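Local coordinates for type IV secretion system protein VirB11 (Brucella suis, PDB 2GZA) that hydrolyses ATP as the hexameric, cytoplasmic ATPase of the VirB type IV secretion system, a virulence apparatus that could help establish the replication niche in the host, at residues A20-H25 / T75-F80; L65-L70 / G113-T118; A259-G264 / E294-M299. All blocks are in the same frame, centred on the assembly; numbering follows the deposited sequence.

Contact 1. Residues A20-H25 / T75-F80; sequences ASVNFH and TATARF
The imidazole of His25 meets the methyl of Ala76 at a slant, CD2 lying 3.7 Å from CB, while one face of the same ring is covered by Phe24, whose CD2 sits toward the rim; ND1 of His25 in turn lies in the plane of the Phe24 ring, at its edge. Phe80, the other aromatic group of the contact, takes CG2 of Val22 obliquely as well, mainly against its CB. The motif is an antiparallel helix pair: the short segments 20-25 and 75-80 run at 156° to each other, their axes 8.7 Å apart. Ala76 points its methyl at helix 13-26, a small side chain consistent with this spacing; the backbones come nearest there, CA of Ala76 lying 5.2 Å from CA of Val22.

Val22 carries most of the contact from helix 13-26, and its two methyls divide the work. CG1 stands anti to the backbone N (chi1 -171°) and reaches the methyl of Thr77; CG2 drops between the carbonyl of Ala76 and the CB of Phe80. Thr77 turns its hydroxyl back to Gly74 O in its own helix, so it is the methyl that faces Val22. Leu96 covers both Val22 and Thr77, tying the pair to the loop after strand 91-95. No hydrogen bond crosses between the segments; the nearest approach is Val22 CG2 to Ala76 O at 3.5 Å.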
loop_
_atom_site.group_PDB
_atom_site.type_symbol
_atom_site.label_atom_id
_atom_site.label_comp_id
_atom_site.label_asym_id
_atom_site.label_seq_id
_atom_site.Cartn_x
_atom_site.Cartn_y
_atom_site.Cartn_z
ATOM N N ALA C 20 2.606 -48.358 23.113
ATOM C CA ALA C 20 2.465 -49.054 24.374
ATOM C C ALA C 20 3.076 -48.261 25.519
ATOM O O ALA C 20 2.632 -48.388 26.657
ATOM C CB ALA C 20 3.093 -50.436 24.292
ATOM N N SER C 21 4.097 -47.461 25.216
ATOM C CA SER C 21 4.785 -46.667 26.232
ATOM C C SER C 21 3.913 -45.529 26.721
ATOM O O SER C 21 3.809 -45.301 27.923
ATOM C CB SER C 21 6.125 -46.138 25.720
ATOM O OG SER C 21 6.998 -47.218 25.431
ATOM N N VAL C 22 3.277 -44.839 25.780
ATOM C CA VAL C 22 2.337 -43.776 26.084
ATOM C C VAL C 22 1.211 -44.303 26.960
ATOM O O VAL C 22 0.888 -43.697 27.978
ATOM C CB VAL C 22 1.753 -43.166 24.803
ATOM C CG1 VAL C 22 0.955 -41.931 25.138
ATOM C CG2 VAL C 22 2.866 -42.817 23.827
ATOM N N ASN C 23 0.630 -45.438 26.565
ATOM C CA ASN C 23 -0.437 -46.097 27.321
ATOM C C ASN C 23 -0.009 -46.467 28.728
ATOM O O ASN C 23 -0.797 -46.386 29.669
ATOM C CB ASN C 23 -0.918 -47.358 26.601
ATOM C CG ASN C 23 -1.871 -47.054 25.473
ATOM O OD1 ASN C 23 -2.184 -45.889 25.205
ATOM N ND2 ASN C 23 -2.343 -48.100 24.797
ATOM N N PHE C 24 1.244 -46.886 28.855
ATOM C CA PHE C 24 1.829 -47.235 30.139
ATOM C C PHE C 24 1.770 -46.050 31.092
ATOM O O PHE C 24 1.326 -46.190 32.231
ATOM C CB PHE C 24 3.281 -47.693 29.953
ATOM C CG PHE C 24 3.942 -48.173 31.216
ATOM C CD1 PHE C 24 3.817 -49.499 31.621
ATOM C CD2 PHE C 24 4.707 -47.301 31.996
ATOM C CE1 PHE C 24 4.428 -49.947 32.788
ATOM C CE2 PHE C 24 5.322 -47.743 33.162
ATOM C CZ PHE C 24 5.178 -49.070 33.558
ATOM N N HIS C 25 2.211 -44.886 30.617
ATOM C CA HIS C 25 2.204 -43.669 31.417
ATOM C C HIS C 25 0.815 -43.033 31.540
ATOM O O HIS C 25 0.618 -42.126 32.355
ATOM C CB HIS C 25 3.246 -42.659 30.900
ATOM C CG HIS C 25 4.637 -43.205 30.843
ATOM N ND1 HIS C 25 5.349 -43.547 31.968
ATOM C CD2 HIS C 25 5.447 -43.471 29.793
ATOM C CE1 HIS C 25 6.532 -44.008 31.615
ATOM N NE2 HIS C 25 6.617 -43.972 30.301
ATOM N N THR C 75 7.369 -36.985 27.639
ATOM C CA THR C 75 8.396 -37.502 26.739
ATOM C C THR C 75 7.863 -38.621 25.852
ATOM O O THR C 75 8.111 -38.637 24.647
ATOM C CB THR C 75 9.650 -37.982 27.502
ATOM O OG1 THR C 75 9.311 -39.094 28.340
ATOM C CG2 THR C 75 10.237 -36.850 28.349
ATOM N N ALA C 76 7.114 -39.542 26.452
ATOM C CA ALA C 76 6.519 -40.658 25.722
ATOM C C ALA C 76 5.592 -40.176 24.615
ATOM O O ALA C 76 5.626 -40.715 23.503
ATOM C CB ALA C 76 5.792 -41.597 26.672
ATOM N N THR C 77 4.790 -39.155 24.913
ATOM C CA THR C 77 3.863 -38.597 23.937
ATOM C C THR C 77 4.624 -37.865 22.836
ATOM O O THR C 77 4.250 -37.945 21.664
ATOM C CB THR C 77 2.817 -37.666 24.586
ATOM O OG1 THR C 77 3.466 -36.526 25.158
ATOM C CG2 THR C 77 2.041 -38.395 25.665
ATOM N N ALA C 78 5.701 -37.177 23.222
ATOM C CA ALA C 78 6.592 -36.497 22.280
ATOM C C ALA C 78 7.149 -37.484 21.264
ATOM O O ALA C 78 7.029 -37.278 20.056
ATOM C CB ALA C 78 7.729 -35.799 23.027
ATOM N N ARG C 79 7.741 -38.564 21.773
ATOM C CA ARG C 79 8.301 -39.650 20.959
ATOM C C ARG C 79 7.294 -40.274 20.005
ATOM O O ARG C 79 7.664 -40.745 18.935
ATOM C CB ARG C 79 8.794 -40.787 21.850
ATOM C CG ARG C 79 9.975 -40.488 22.741
ATOM C CD ARG C 79 10.199 -41.685 23.640
ATOM N NE ARG C 79 10.891 -41.355 24.882
ATOM C CZ ARG C 79 10.727 -42.012 26.027
ATOM N NH1 ARG C 79 9.878 -43.032 26.108
ATOM N NH2 ARG C 79 11.402 -41.638 27.103
ATOM N N PHE C 80 6.032 -40.311 20.422
ATOM C CA PHE C 80 4.961 -40.925 19.643
ATOM C C PHE C 80 4.663 -40.113 18.384
ATOM O O PHE C 80 4.205 -40.656 17.374
ATOM C CB PHE C 80 3.721 -41.098 20.523
ATOM C CG PHE C 80 2.643 -41.951 19.915
ATOM C CD1 PHE C 80 2.864 -43.298 19.637
ATOM C CD2 PHE C 80 1.394 -41.413 19.644
ATOM C CE1 PHE C 80 1.865 -44.088 19.077
ATOM C CE2 PHE C 80 0.389 -42.193 19.085
ATOM C CZ PHE C 80 0.624 -43.536 18.804
#

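Contact 2. Residues L65-L70 / G113-T118; sequences LDYEHL and GTISVT
Tyr67, in the first turn of helix 67-81, lays its ring obliquely against the peptide that joins Gly113 to Thr114, just before strand 116-120. Ahead of it in the chain, Asp66 is the N-cap of the helix: OD1 accepts a weak capping bond from the amide of His69 and a second weak one, at 3.0 Å, from ND1 of the same residue. One carboxylate oxygen thus takes both bonds at the start of the helix.

With CG anti to the backbone N (chi1 -178°), the Tyr67 ring swings out from the helix to the second segment. CD1 comes 3.5 Å from Gly113 O, and CE1 is 3.7 Å from Thr114 N and 3.9 Å from CD1 of Ile115. Pro107 packs on both Tyr67 and Ile115.

One turn further on, Leu70 points toward the segment and takes the rest of Ile115. The two side chains slide past each other in opposite directions, Leu70 CB lying 3.7 Å from Ile115 CG1 and Leu70 CD1 3.9 Å from Ile115 CB. Ile115 therefore fills the angle between Tyr67 and Leu70, touching the tyrosine with the end of its longer branch and the leucine with its inner carbons. Val43 of the adjacent strand 40-43 also packs on Leu70, while Ile71 and Ile104 close around Ile115. This is the packing of helix 67-81 on one face of the antiparallel sheet.

Further along, the strand pairs through its backbone, Ser116 with Val105 and Val117 with Val43. No hydrogen bond joins the two segments themselves; they are held by apolar packing on Ile115 and by the ring of Tyr67 against a peptide.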
loop_
_atom_site.group_PDB
_atom_site.type_symbol
_atom_site.label_atom_id
_atom_site.label_comp_id
_atom_site.label_asym_id
_atom_site.label_seq_id
_atom_site.Cartn_x
_atom_site.Cartn_y
_atom_site.Cartn_z
ATOM N N LEU C 65 0.293 -40.194 41.304
ATOM C CA LEU C 65 0.471 -39.440 40.072
ATOM C C LEU C 65 1.425 -38.274 40.361
ATOM O O LEU C 65 1.024 -37.111 40.411
ATOM C CB LEU C 65 -0.892 -38.940 39.573
ATOM C CG LEU C 65 -1.026 -38.262 38.213
ATOM C CD1 LEU C 65 -0.862 -39.269 37.087
ATOM C CD2 LEU C 65 -2.378 -37.587 38.127
ATOM N N ASP C 66 2.693 -38.589 40.578
ATOM C CA ASP C 66 3.633 -37.540 40.945
ATOM C C ASP C 66 4.198 -36.790 39.744
ATOM O O ASP C 66 3.820 -37.057 38.602
ATOM C CB ASP C 66 4.719 -38.037 41.904
ATOM C CG ASP C 66 5.453 -39.244 41.382
ATOM O OD1 ASP C 66 5.220 -39.645 40.221
ATOM O OD2 ASP C 66 6.270 -39.794 42.146
ATOM N N TYR C 67 5.068 -35.822 40.029
ATOM C CA TYR C 67 5.712 -34.993 39.018
ATOM C C TYR C 67 6.432 -35.839 37.965
ATOM O O TYR C 67 6.238 -35.630 36.766
ATOM C CB TYR C 67 6.672 -34.005 39.704
ATOM C CG TYR C 67 7.397 -33.033 38.794
ATOM C CD1 TYR C 67 6.767 -31.888 38.308
ATOM C CD2 TYR C 67 8.726 -33.246 38.446
ATOM C CE1 TYR C 67 7.442 -30.987 37.478
ATOM C CE2 TYR C 67 9.408 -32.358 37.625
ATOM C CZ TYR C 67 8.767 -31.235 37.142
ATOM O OH TYR C 67 9.460 -30.368 36.331
ATOM N N GLU C 68 7.222 -36.810 38.421
ATOM C CA GLU C 68 8.051 -37.649 37.547
ATOM C C GLU C 68 7.235 -38.486 36.557
ATOM O O GLU C 68 7.645 -38.677 35.414
ATOM C CB GLU C 68 8.988 -38.541 38.371
ATOM C CG GLU C 68 9.857 -37.791 39.398
ATOM C CD GLU C 68 10.639 -36.618 38.800
ATOM O OE1 GLU C 68 11.230 -36.785 37.713
ATOM O OE2 GLU C 68 10.661 -35.532 39.420
ATOM N N HIS C 69 6.084 -38.972 37.013
ATOM C CA HIS C 69 5.091 -39.640 36.171
ATOM C C HIS C 69 4.728 -38.793 34.953
ATOM O O HIS C 69 4.701 -39.280 33.819
ATOM C CB HIS C 69 3.810 -39.858 36.980
ATOM C CG HIS C 69 3.581 -41.272 37.416
ATOM N ND1 HIS C 69 4.327 -41.882 38.399
ATOM C CD2 HIS C 69 2.653 -42.183 37.027
ATOM C CE1 HIS C 69 3.885 -43.116 38.581
ATOM N NE2 HIS C 69 2.870 -43.324 37.760
ATOM N N LEU C 70 4.434 -37.522 35.220
ATOM C CA LEU C 70 3.972 -36.579 34.203
ATOM C C LEU C 70 5.093 -36.176 33.249
ATOM O O LEU C 70 4.846 -35.963 32.059
ATOM C CB LEU C 70 3.370 -35.333 34.857
ATOM C CG LEU C 70 2.343 -35.524 35.975
ATOM C CD1 LEU C 70 2.184 -34.237 36.775
ATOM C CD2 LEU C 70 0.995 -36.020 35.445
ATOM N N GLY C 113 7.470 -27.301 39.416
ATOM C CA GLY C 113 7.020 -28.470 40.145
ATOM C C GLY C 113 5.639 -28.927 39.724
ATOM O O GLY C 113 5.030 -29.751 40.409
ATOM N N THR C 114 5.136 -28.379 38.614
ATOM C CA THR C 114 3.860 -28.806 38.012
ATOM C C THR C 114 4.018 -29.116 36.526
ATOM O O THR C 114 4.892 -28.570 35.858
ATOM C CB THR C 114 2.740 -27.734 38.131
ATOM O OG1 THR C 114 3.028 -26.636 37.257
ATOM C CG2 THR C 114 2.594 -27.220 39.554
ATOM N N ILE C 115 3.159 -30.003 36.028
ATOM C CA ILE C 115 2.973 -30.214 34.598
ATOM C C ILE C 115 1.488 -30.024 34.314
ATOM O O ILE C 115 0.647 -30.462 35.100
ATOM C CB ILE C 115 3.385 -31.637 34.170
ATOM C CG1 ILE C 115 4.801 -31.972 34.653
ATOM C CG2 ILE C 115 3.208 -31.843 32.658
ATOM C CD1 ILE C 115 5.916 -31.323 33.871
ATOM N N SER C 116 1.165 -29.372 33.205
ATOM C CA SER C 116 -0.230 -29.248 32.796
ATOM C C SER C 116 -0.565 -30.187 31.650
ATOM O O SER C 116 0.062 -30.144 30.587
ATOM C CB SER C 116 -0.593 -27.808 32.411
ATOM O OG SER C 116 -1.953 -27.732 32.015
ATOM N N VAL C 117 -1.568 -31.030 31.880
ATOM C CA VAL C 117 -2.057 -31.972 30.884
ATOM C C VAL C 117 -3.524 -31.690 30.608
ATOM O O VAL C 117 -4.315 -31.530 31.537
ATOM C CB VAL C 117 -1.857 -33.444 31.356
ATOM C CG1 VAL C 117 -2.714 -34.423 30.561
ATOM C CG2 VAL C 117 -0.407 -33.837 31.249
ATOM N N THR C 118 -3.880 -31.608 29.336
ATOM C CA THR C 118 -5.284 -31.528 28.961
ATOM C C THR C 118 -5.588 -32.525 27.861
ATOM O O THR C 118 -5.003 -32.480 26.783
ATOM C CB THR C 118 -5.689 -30.123 28.544
ATOM O OG1 THR C 118 -5.357 -29.212 29.595
ATOM C CG2 THR C 118 -7.194 -30.083 28.275
#

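Contact 3. Residues A259-G264 / E294-M299; sequences AELRGG and ERLALM
Met299 reaches along the loop 259-264 and meets its backbone more than its side chains. Its chain is extended beyond CG (chi2 168°, chi3 -174°), which lays successive atoms beside successive carbonyls: CB beside Gly263 O, CG 3.5 Å from Arg262 O, and CE close to Leu261 O. The helix and loop draw together toward Gly263, where Gly263 CA lies 4.3 Å from Met299 CA. One residue on, CA of Gly264 makes a C-H...O contact with Met299 O at 3.6 Å.

Leu261 and Leu296 cross at about a right angle, CD1 of the first touching CD2 of the second at 3.7 Å. Phe269 of helix 265-274 packs on Leu261, and Cys284 of strand 281-285 lies against both Leu296 and Met299. The contact thus seats helix 289-300 on the loop that leaves strand 255-258 in the P-loop ATPase domain.

At the polar side a water bridges the segments, donating to Arg262 O and accepting from Arg295 NH2, each at 3.0 Å; it lies in the guanidinium plane, at the edge. Arg295 is also held by His285 O and by Asn271 of the second subunit. These partners probably restrain the guanidinium, and through it the helix reaches loop, strand 281-285 and neighbouring subunit. No direct hydrogen bond joins the segments; the polar link runs through the water, beside the leucine pair and a methionine laid along carbonyls.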
loop_
_atom_site.group_PDB
_atom_site.type_symbol
_atom_site.label_atom_id
_atom_site.label_comp_id
_atom_site.label_asym_id
_atom_site.label_seq_id
_atom_site.Cartn_x
_atom_site.Cartn_y
_atom_site.Cartn_z
ATOM N N ALA C 259 -2.066 -11.376 32.268
ATOM C CA ALA C 259 -1.698 -10.288 33.167
ATOM C C ALA C 259 -1.727 -8.932 32.468
ATOM O O ALA C 259 -2.325 -7.985 32.969
ATOM C CB ALA C 259 -0.334 -10.539 33.788
ATOM N N GLU C 260 -1.109 -8.855 31.294
ATOM C CA GLU C 260 -0.867 -7.571 30.644
ATOM C C GLU C 260 -0.752 -7.684 29.127
ATOM O O GLU C 260 -0.081 -8.573 28.609
ATOM C CB GLU C 260 0.410 -6.947 31.201
ATOM C CG GLU C 260 0.470 -5.448 31.061
ATOM C CD GLU C 260 1.810 -4.885 31.458
ATOM O OE1 GLU C 260 2.233 -3.905 30.817
ATOM O OE2 GLU C 260 2.444 -5.417 32.397
ATOM N N LEU C 261 -1.416 -6.772 28.424
ATOM C CA LEU C 261 -1.269 -6.630 26.976
ATOM C C LEU C 261 -0.212 -5.569 26.668
ATOM O O LEU C 261 -0.303 -4.435 27.139
ATOM C CB LEU C 261 -2.597 -6.247 26.326
ATOM C CG LEU C 261 -3.648 -7.338 26.084
ATOM C CD1 LEU C 261 -4.998 -6.747 25.706
ATOM C CD2 LEU C 261 -3.187 -8.335 25.025
ATOM N N ARG C 262 0.785 -5.934 25.871
ATOM C CA ARG C 262 1.959 -5.072 25.701
ATOM C C ARG C 262 2.407 -4.878 24.261
ATOM O O ARG C 262 2.948 -3.828 23.920
ATOM C CB ARG C 262 3.110 -5.594 26.551
ATOM C CG ARG C 262 2.722 -5.724 28.007
ATOM C CD ARG C 262 3.690 -6.586 28.826
ATOM N NE ARG C 262 5.080 -6.167 28.656
ATOM C CZ ARG C 262 5.484 -4.911 28.908
ATOM N NH1 ARG C 262 4.617 -3.981 29.339
ATOM N NH2 ARG C 262 6.717 -4.546 28.758
ATOM N N GLY C 263 2.189 -5.891 23.430
ATOM C CA GLY C 263 2.586 -5.837 22.033
ATOM C C GLY C 263 1.728 -6.734 21.162
ATOM O O GLY C 263 0.511 -6.818 21.342
ATOM N N GLY C 264 2.379 -7.421 20.232
ATOM C CA GLY C 264 1.723 -8.301 19.275
ATOM C C GLY C 264 0.689 -9.298 19.780
ATOM O O GLY C 264 -0.170 -9.718 19.003
ATOM N N GLU C 294 -6.691 3.140 21.988
ATOM C CA GLU C 294 -5.648 3.768 21.187
ATOM C C GLU C 294 -4.345 2.968 21.244
ATOM O O GLU C 294 -3.745 2.676 20.211
ATOM C CB GLU C 294 -5.414 5.194 21.693
ATOM C CG GLU C 294 -5.104 6.210 20.624
ATOM C CD GLU C 294 -6.301 6.559 19.753
ATOM O OE1 GLU C 294 -6.188 6.420 18.517
ATOM O OE2 GLU C 294 -7.344 6.980 20.295
ATOM N N ARG C 295 -3.926 2.607 22.454
ATOM C CA ARG C 295 -2.709 1.822 22.655
ATOM C C ARG C 295 -2.836 0.353 22.257
ATOM O O ARG C 295 -1.868 -0.239 21.801
ATOM C CB ARG C 295 -2.221 1.933 24.095
ATOM C CG ARG C 295 -1.577 3.272 24.410
ATOM C CD ARG C 295 -0.576 3.169 25.533
ATOM N NE ARG C 295 0.657 2.519 25.107
ATOM C CZ ARG C 295 1.153 1.411 25.641
ATOM N NH1 ARG C 295 0.541 0.805 26.650
ATOM N NH2 ARG C 295 2.283 0.915 25.173
ATOM N N LEU C 296 -4.022 -0.231 22.436
ATOM C CA LEU C 296 -4.273 -1.618 22.026
ATOM C C LEU C 296 -4.157 -1.776 20.519
ATOM O O LEU C 296 -3.638 -2.782 20.031
ATOM C CB LEU C 296 -5.644 -2.107 22.503
ATOM C CG LEU C 296 -5.834 -2.259 24.016
ATOM C CD1 LEU C 296 -7.251 -2.671 24.344
ATOM C CD2 LEU C 296 -4.829 -3.230 24.616
ATOM N N ALA C 297 -4.624 -0.762 19.799
ATOM C CA ALA C 297 -4.544 -0.724 18.344
ATOM C C ALA C 297 -3.102 -0.693 17.850
ATOM O O ALA C 297 -2.774 -1.361 16.874
ATOM C CB ALA C 297 -5.330 0.458 17.798
ATOM N N LEU C 298 -2.251 0.070 18.533
ATOM C CA LEU C 298 -0.825 0.118 18.224
ATOM C C LEU C 298 -0.135 -1.224 18.486
ATOM O O LEU C 298 0.789 -1.602 17.770
ATOM C CB LEU C 298 -0.148 1.235 19.017
ATOM C CG LEU C 298 -0.112 2.694 18.519
ATOM C CD1 LEU C 298 -1.297 3.099 17.640
ATOM C CD2 LEU C 298 0.060 3.661 19.692
ATOM N N MET C 299 -0.595 -1.942 19.504
ATOM C CA MET C 299 -0.057 -3.255 19.817
ATOM C C MET C 299 -0.425 -4.267 18.726
ATOM O O MET C 299 0.398 -5.100 18.347
ATOM C CB MET C 299 -0.546 -3.722 21.184
ATOM C CG MET C 299 0.026 -2.923 22.317
ATOM S SD MET C 299 -0.803 -3.259 23.869
ATOM C CE MET C 299 -0.011 -2.043 24.919
HETATM O O HOH W 1 4.230 -1.410 25.200
#

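In the fold
Contacts 1 and 2 share helix 67-81: its first turn packs on the segment leading into strand 116-120, and its later turns pair with helix 13-26. Their centres are 14 Å apart and their nearest atoms about 5 Å, and their segments alternate along the chain; the shared helix lies between the N-terminal helix and the antiparallel sheet. Contact 3 stands well away, its centre 39 Å from that of contact 1 and 33 Å from that of contact 2, in the part of the chain that carries the P-loop. There the side chain of Arg262 lies about 8 Å from that of Thr184, a predicted ATP-binding residue; contacts 1 and 2 are remote from that site.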